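Local coordinates for shikimate dehydrogenase (Thermotoga maritima, PDB 3U62), which probably catalyses the reversible NADPH-linked reduction of 3-dehydroshikimate to shikimate, the fourth step of the seven-step route to chorismate, at residues A[154-157]-A[158-161]; A[184-187]-A[188-191]; A[202-205]-A[206-209]. All coordinates share one frame; numbering follows the deposited sequence.

Contact 1: residues A[154-157]-A[158-161]; sequences IFSL and DQLD
Asp158 reaches back over the turn to Ser156, whose hydroxyl OG donates to its carboxylate oxygen OD1 at 2.6 Å. That hydroxyl meets the oxygen on its syn side, 30° out of the carboxylate plane.

Gln159 follows and binds Ser156 at both ends of the residue. Its own backbone N donates to Ser156 O at 2.9 Å, while its side-chain OE1 accepts from Ser156 N at 3.0 Å. The second bond lies in the amide plane, on a lone pair of OE1. With CG beside its backbone N (chi1 -61°) and an extended chain beyond, the amide is carried back to the strand. There OE1 also lies 3.3 Å from Phe155 CB, at the edge of the phenyl ring and near its plane. These bonds shape the turn from the edge strand 153-156 into helix 160-165, in the parallel sheet of the Rossmann-type NADP domain.

Leu160 N then donates to Leu157 O at 3.2 Å, from well above the carbonyl plane. Its CD2 approaches Leu157 CD1 at 4.3 Å, and both leucines also pack on Val114 and Val138. At Asp161 a water accepts from the backbone N and appears to donate to Leu157 O.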
loop_
_atom_site.group_PDB
_atom_site.type_symbol
_atom_site.label_atom_id
_atom_site.label_comp_id
_atom_site.label_asym_id
_atom_site.label_seq_id
_atom_site.Cartn_x
_atom_site.Cartn_y
_atom_site.Cartn_z
ATOM N N ILE A 154 -19.040 7.002 2.465
ATOM C CA ILE A 154 -18.265 6.725 3.675
ATOM C C ILE A 154 -19.147 6.158 4.789
ATOM O O ILE A 154 -20.202 6.711 5.109
ATOM C CB ILE A 154 -17.481 7.980 4.157
ATOM C CG1 ILE A 154 -16.577 8.511 3.034
ATOM C CG2 ILE A 154 -16.629 7.648 5.391
ATOM C CD1 ILE A 154 -16.109 9.946 3.220
ATOM N N PHE A 155 -18.693 5.044 5.364
ATOM C CA PHE A 155 -19.412 4.331 6.416
ATOM C C PHE A 155 -18.480 4.051 7.592
ATOM O O PHE A 155 -17.257 4.049 7.434
ATOM C CB PHE A 155 -19.970 3.009 5.875
ATOM C CG PHE A 155 -20.861 3.168 4.675
ATOM C CD1 PHE A 155 -20.357 2.992 3.389
ATOM C CD2 PHE A 155 -22.206 3.492 4.829
ATOM C CE1 PHE A 155 -21.178 3.139 2.274
ATOM C CE2 PHE A 155 -23.036 3.642 3.721
ATOM C CZ PHE A 155 -22.521 3.464 2.440
ATOM N N SER A 156 -19.059 3.822 8.768
ATOM C CA SER A 156 -18.283 3.450 9.951
ATOM C C SER A 156 -18.089 1.934 10.014
ATOM O O SER A 156 -18.808 1.185 9.349
ATOM C CB SER A 156 -18.946 3.981 11.223
ATOM O OG SER A 156 -20.338 3.699 11.233
ATOM N N LEU A 157 -17.122 1.489 10.817
ATOM C CA LEU A 157 -16.726 0.076 10.856
ATOM C C LEU A 157 -17.828 -0.873 11.340
ATOM O O LEU A 157 -17.821 -2.060 10.988
ATOM C CB LEU A 157 -15.448 -0.112 11.685
ATOM C CG LEU A 157 -14.631 -1.389 11.461
ATOM C CD1 LEU A 157 -13.892 -1.372 10.127
ATOM C CD2 LEU A 157 -13.658 -1.616 12.609
ATOM N N ASP A 158 -18.768 -0.358 12.134
ATOM C CA ASP A 158 -19.918 -1.162 12.571
ATOM C C ASP A 158 -20.851 -1.512 11.406
ATOM O O ASP A 158 -21.659 -2.438 11.507
ATOM C CB ASP A 158 -20.701 -0.441 13.670
ATOM C CG ASP A 158 -21.162 0.940 13.250
ATOM O OD1 ASP A 158 -20.301 1.829 13.097
ATOM O OD2 ASP A 158 -22.384 1.137 13.084
ATOM N N GLN A 159 -20.728 -0.768 10.308
ATOM C CA GLN A 159 -21.548 -0.994 9.120
ATOM C C GLN A 159 -20.877 -1.934 8.119
ATOM O O GLN A 159 -21.484 -2.289 7.105
ATOM C CB GLN A 159 -21.880 0.338 8.438
ATOM C CG GLN A 159 -22.666 1.310 9.303
ATOM C CD GLN A 159 -22.908 2.636 8.610
ATOM O OE1 GLN A 159 -21.996 3.448 8.458
ATOM N NE2 GLN A 159 -24.149 2.867 8.198
ATOM N N LEU A 160 -19.639 -2.342 8.409
ATOM C CA LEU A 160 -18.850 -3.159 7.479
ATOM C C LEU A 160 -19.578 -4.421 7.020
ATOM O O LEU A 160 -19.656 -4.698 5.823
ATOM C CB LEU A 160 -17.479 -3.523 8.070
ATOM C CG LEU A 160 -16.537 -4.335 7.167
ATOM C CD1 LEU A 160 -16.119 -3.522 5.942
ATOM C CD2 LEU A 160 -15.307 -4.781 7.941
ATOM N N ASP A 161 -20.111 -5.169 7.980
ATOM C CA ASP A 161 -20.796 -6.425 7.701
ATOM C C ASP A 161 -21.971 -6.252 6.731
ATOM O O ASP A 161 -22.109 -7.023 5.777
ATOM C CB ASP A 161 -21.255 -7.068 9.013
ATOM C CG ASP A 161 -21.742 -8.492 8.832
ATOM O OD1 ASP A 161 -22.608 -8.923 9.622
ATOM O OD2 ASP A 161 -21.265 -9.187 7.903
HETATM O O HOH W 1 -19.419 -4.635 10.827
#

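Contact 2: residues A[184-187]-A[188-191]; sequences PVSD and DSLK
Val185 and Leu190 meet across the start of a short helix, as a hydrophobic staple: Val185 stands just before the N-cap residue Ser186, and Leu190 is the fourth residue after the cap. The two side chains cross at about a right angle. Val185 CG2 lies 3.9 Å from Leu190 CG, and the other methyl, CG1, is 4.0 Å from Leu190 CD2. CG2 also reaches Ser189 CB at 3.8 Å. Cutting Leu190 back to an alanine would remove CG, CD1 and CD2, which is likely to cost Val185 its apolar partner in the staple and open a gap against Leu206 and Leu213 of helix 205-213, on which the leucine also packs.

Ser186 is the N-cap itself. Its OG sits between its own backbone N and carbonyl carbon (chi1 60°), which brings it to the first-turn amide of Ser189, and it accepts from Ser189 N at 3.2 Å. The same hydroxyl is hydrogen-bonded to Asp161 OD2, which also binds Ser189 OG, so one carboxylate oxygen of helix 160-165 grips both serines. Ser186 O takes the next amide, Leu190 N, at 3.0 Å, and a second, weak bond from Ser189 N.

Asp187 opens the helix, its side chain touching Lys209 of helix 205-213. Beyond it, Asp188 OD2 forms a salt bridge with Lys165 and a long, weak one with the extended Lys191, whose NZ is 3.4 Å away. The backbone of Lys191 is held more closely: its N donates to Asp187 O at 2.8 Å, almost in line with the carbonyl bond (C=O...N angle 163°).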
loop_
_atom_site.group_PDB
_atom_site.type_symbol
_atom_site.label_atom_id
_atom_site.label_comp_id
_atom_site.label_asym_id
_atom_site.label_seq_id
_atom_site.Cartn_x
_atom_site.Cartn_y
_atom_site.Cartn_z
ATOM N N PRO A 184 -14.783 -7.007 11.422
ATOM C CA PRO A 184 -16.178 -7.343 11.720
ATOM C C PRO A 184 -17.013 -7.581 10.456
ATOM O O PRO A 184 -17.838 -6.743 10.077
ATOM C CB PRO A 184 -16.677 -6.118 12.495
ATOM C CG PRO A 184 -15.820 -5.001 12.026
ATOM C CD PRO A 184 -14.476 -5.594 11.728
ATOM N N VAL A 185 -16.785 -8.724 9.815
ATOM C CA VAL A 185 -17.511 -9.108 8.606
ATOM C C VAL A 185 -17.786 -10.616 8.614
ATOM O O VAL A 185 -16.901 -11.419 8.925
ATOM C CB VAL A 185 -16.779 -8.638 7.306
ATOM C CG1 VAL A 185 -15.368 -9.227 7.203
ATOM C CG2 VAL A 185 -17.603 -8.951 6.057
ATOM N N SER A 186 -19.022 -10.983 8.285
ATOM C CA SER A 186 -19.488 -12.365 8.381
ATOM C C SER A 186 -19.136 -13.206 7.160
ATOM O O SER A 186 -18.825 -12.670 6.093
ATOM C CB SER A 186 -21.005 -12.392 8.593
ATOM O OG SER A 186 -21.684 -11.746 7.504
ATOM N N ASP A 187 -19.199 -14.527 7.331
ATOM C CA ASP A 187 -19.067 -15.474 6.224
ATOM C C ASP A 187 -20.124 -15.208 5.159
ATOM O O ASP A 187 -19.825 -15.225 3.963
ATOM C CB ASP A 187 -19.209 -16.913 6.728
ATOM C CG ASP A 187 -18.003 -17.387 7.517
ATOM O OD1 ASP A 187 -17.092 -16.573 7.788
ATOM O OD2 ASP A 187 -17.965 -18.585 7.870
ATOM N N ASP A 188 -21.356 -14.965 5.607
ATOM C CA ASP A 188 -22.481 -14.666 4.720
ATOM C C ASP A 188 -22.204 -13.463 3.816
ATOM O O ASP A 188 -22.549 -13.479 2.633
ATOM C CB ASP A 188 -23.757 -14.430 5.536
ATOM C CG ASP A 188 -24.961 -14.111 4.665
ATOM O OD1 ASP A 188 -25.526 -13.006 4.814
ATOM O OD2 ASP A 188 -25.341 -14.960 3.829
ATOM N N SER A 189 -21.587 -12.426 4.380
ATOM C CA SER A 189 -21.253 -11.218 3.626
ATOM C C SER A 189 -20.067 -11.429 2.682
ATOM O O SER A 189 -20.043 -10.878 1.578
ATOM C CB SER A 189 -20.976 -10.049 4.575
ATOM O OG SER A 189 -22.122 -9.746 5.360
ATOM N N LEU A 190 -19.096 -12.230 3.118
ATOM C CA LEU A 190 -17.890 -12.492 2.331
ATOM C C LEU A 190 -18.105 -13.476 1.185
ATOM O O LEU A 190 -17.484 -13.338 0.129
ATOM C CB LEU A 190 -16.764 -13.021 3.227
ATOM C CG LEU A 190 -16.114 -12.101 4.264
ATOM C CD1 LEU A 190 -15.281 -12.918 5.239
ATOM C CD2 LEU A 190 -15.256 -11.034 3.599
ATOM N N LYS A 191 -18.977 -14.460 1.397
ATOM C CA LYS A 191 -19.055 -15.647 0.528
ATOM C C LYS A 191 -19.257 -15.367 -0.959
ATOM O O LYS A 191 -18.703 -16.074 -1.803
ATOM C CB LYS A 191 -20.121 -16.633 1.033
ATOM C CG LYS A 191 -21.560 -16.148 0.884
ATOM C CD LYS A 191 -22.556 -17.160 1.418
ATOM C CE LYS A 191 -23.984 -16.681 1.192
ATOM N NZ LYS A 191 -24.988 -17.606 1.792
#

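Contact 3: residues A[202-205]-A[206-209]; sequences FDTP and LVVK
Thr204 O receives Val208 N at 3.0 Å with a nearly straight N-H...O angle of 172°, and Pro205 O receives Lys209 N at 2.9 Å, so the first turn of helix 205-213 is already alpha-helical. Thr204 is the N-cap. A first torsion of 57° swings its OG1 over to the helix start, where it accepts a weak bond from Val207 N at 3.3 Å. The firmer partner of this buried hydroxyl is Asp198 OD2 at the end of strand 195-198, so the capping residue is tied to the sheet as well as to its helix.

The Val207 side chain crosses that of Thr204 at about a right angle, its CG2 resting 3.4 Å from OG1. Its other methyl, CG1, comes to 4.0 Å from Asp203 OD1. The carboxylate of Asp203 is engaged in two salt bridges: OD1 with Lys220 and OD2 with Arg211, further along the same helix. Val208 CG2 lies 3.3 Å from Thr204 O, beside the main-chain bond. Inward, Leu206 packs on Leu170 of strand 169-172 and Val196 of strand 195-198, and both Leu206 and Lys209 also pack against Leu190 of helix 187-190.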
loop_
_atom_site.group_PDB
_atom_site.type_symbol
_atom_site.label_atom_id
_atom_site.label_comp_id
_atom_site.label_asym_id
_atom_site.label_seq_id
_atom_site.Cartn_x
_atom_site.Cartn_y
_atom_site.Cartn_z
ATOM N N PHE A 202 1.342 -10.788 4.142
ATOM C CA PHE A 202 1.216 -12.195 4.535
ATOM C C PHE A 202 -0.241 -12.579 4.807
ATOM O O PHE A 202 -1.118 -11.711 4.850
ATOM C CB PHE A 202 2.090 -12.483 5.768
ATOM C CG PHE A 202 1.990 -11.437 6.855
ATOM C CD1 PHE A 202 0.969 -11.490 7.802
ATOM C CD2 PHE A 202 2.926 -10.408 6.942
ATOM C CE1 PHE A 202 0.874 -10.529 8.810
ATOM C CE2 PHE A 202 2.840 -9.442 7.946
ATOM C CZ PHE A 202 1.812 -9.505 8.881
ATOM N N ASP A 203 -0.488 -13.880 4.983
ATOM C CA ASP A 203 -1.829 -14.393 5.272
ATOM C C ASP A 203 -2.445 -13.722 6.491
ATOM O O ASP A 203 -1.832 -13.656 7.563
ATOM C CB ASP A 203 -1.805 -15.911 5.486
ATOM C CG ASP A 203 -1.772 -16.697 4.185
ATOM O OD1 ASP A 203 -1.766 -16.092 3.091
ATOM O OD2 ASP A 203 -1.752 -17.944 4.261
ATOM N N THR A 204 -3.653 -13.207 6.303
ATOM C CA THR A 204 -4.440 -12.627 7.379
ATOM C C THR A 204 -5.684 -13.484 7.573
ATOM O O THR A 204 -6.032 -14.268 6.685
ATOM C CB THR A 204 -4.876 -11.187 7.040
ATOM O OG1 THR A 204 -5.614 -11.184 5.810
ATOM C CG2 THR A 204 -3.666 -10.277 6.897
ATOM N N PRO A 205 -6.360 -13.350 8.733
ATOM C CA PRO A 205 -7.634 -14.044 8.915
ATOM C C PRO A 205 -8.630 -13.792 7.774
ATOM O O PRO A 205 -9.349 -14.713 7.383
ATOM C CB PRO A 205 -8.155 -13.465 10.230
ATOM C CG PRO A 205 -6.922 -13.157 10.998
ATOM C CD PRO A 205 -5.931 -12.669 9.970
ATOM N N LEU A 206 -8.659 -12.564 7.252
ATOM C CA LEU A 206 -9.525 -12.214 6.123
ATOM C C LEU A 206 -9.225 -13.060 4.881
ATOM O O LEU A 206 -10.140 -13.606 4.260
ATOM C CB LEU A 206 -9.412 -10.720 5.789
ATOM C CG LEU A 206 -10.168 -10.188 4.562
ATOM C CD1 LEU A 206 -11.681 -10.275 4.745
ATOM C CD2 LEU A 206 -9.748 -8.761 4.254
ATOM N N VAL A 207 -7.942 -13.158 4.535
ATOM C CA VAL A 207 -7.488 -13.939 3.383
ATOM C C VAL A 207 -7.806 -15.426 3.565
ATOM O O VAL A 207 -8.319 -16.074 2.648
ATOM C CB VAL A 207 -5.969 -13.722 3.121
ATOM C CG1 VAL A 207 -5.415 -14.751 2.144
ATOM C CG2 VAL A 207 -5.713 -12.311 2.604
ATOM N N VAL A 208 -7.506 -15.945 4.755
ATOM C CA VAL A 208 -7.765 -17.345 5.094
ATOM C C VAL A 208 -9.263 -17.672 5.029
ATOM O O VAL A 208 -9.648 -18.724 4.512
ATOM C CB VAL A 208 -7.167 -17.713 6.483
ATOM C CG1 VAL A 208 -7.570 -19.123 6.907
ATOM C CG2 VAL A 208 -5.647 -17.586 6.459
ATOM N N LYS A 209 -10.092 -16.765 5.543
ATOM C CA LYS A 209 -11.547 -16.923 5.501
ATOM C C LYS A 209 -12.061 -16.931 4.064
ATOM O O LYS A 209 -12.899 -17.763 3.707
ATOM C CB LYS A 209 -12.231 -15.801 6.293
ATOM C CG LYS A 209 -13.716 -16.044 6.596
ATOM C CD LYS A 209 -13.936 -16.520 8.026
ATOM C CE LYS A 209 -13.819 -18.036 8.158
ATOM N NZ LYS A 209 -14.003 -18.489 9.565
#

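How the contacts relate
Read from the N terminus, the three contacts come in series; none nests in or crosses another. Contact 1 closes the turn from strand 153-156 into helix 160-165, contact 2 ends the long loop after strand 169-172, and contact 3 ends the loop after strand 195-198. Contacts 1 and 2 are joined mainly by the carboxylate of Asp161, with Pro184 CG packed on Leu157 O besides. Between contacts 2 and 3, Leu190 packs on Leu206 and Lys209, and Asp187 on Lys209. Contacts 1 and 3 do not touch; helix 187-190, meeting both neighbours, lies between helices 160-165 and 205-213 of the NADP-binding domain.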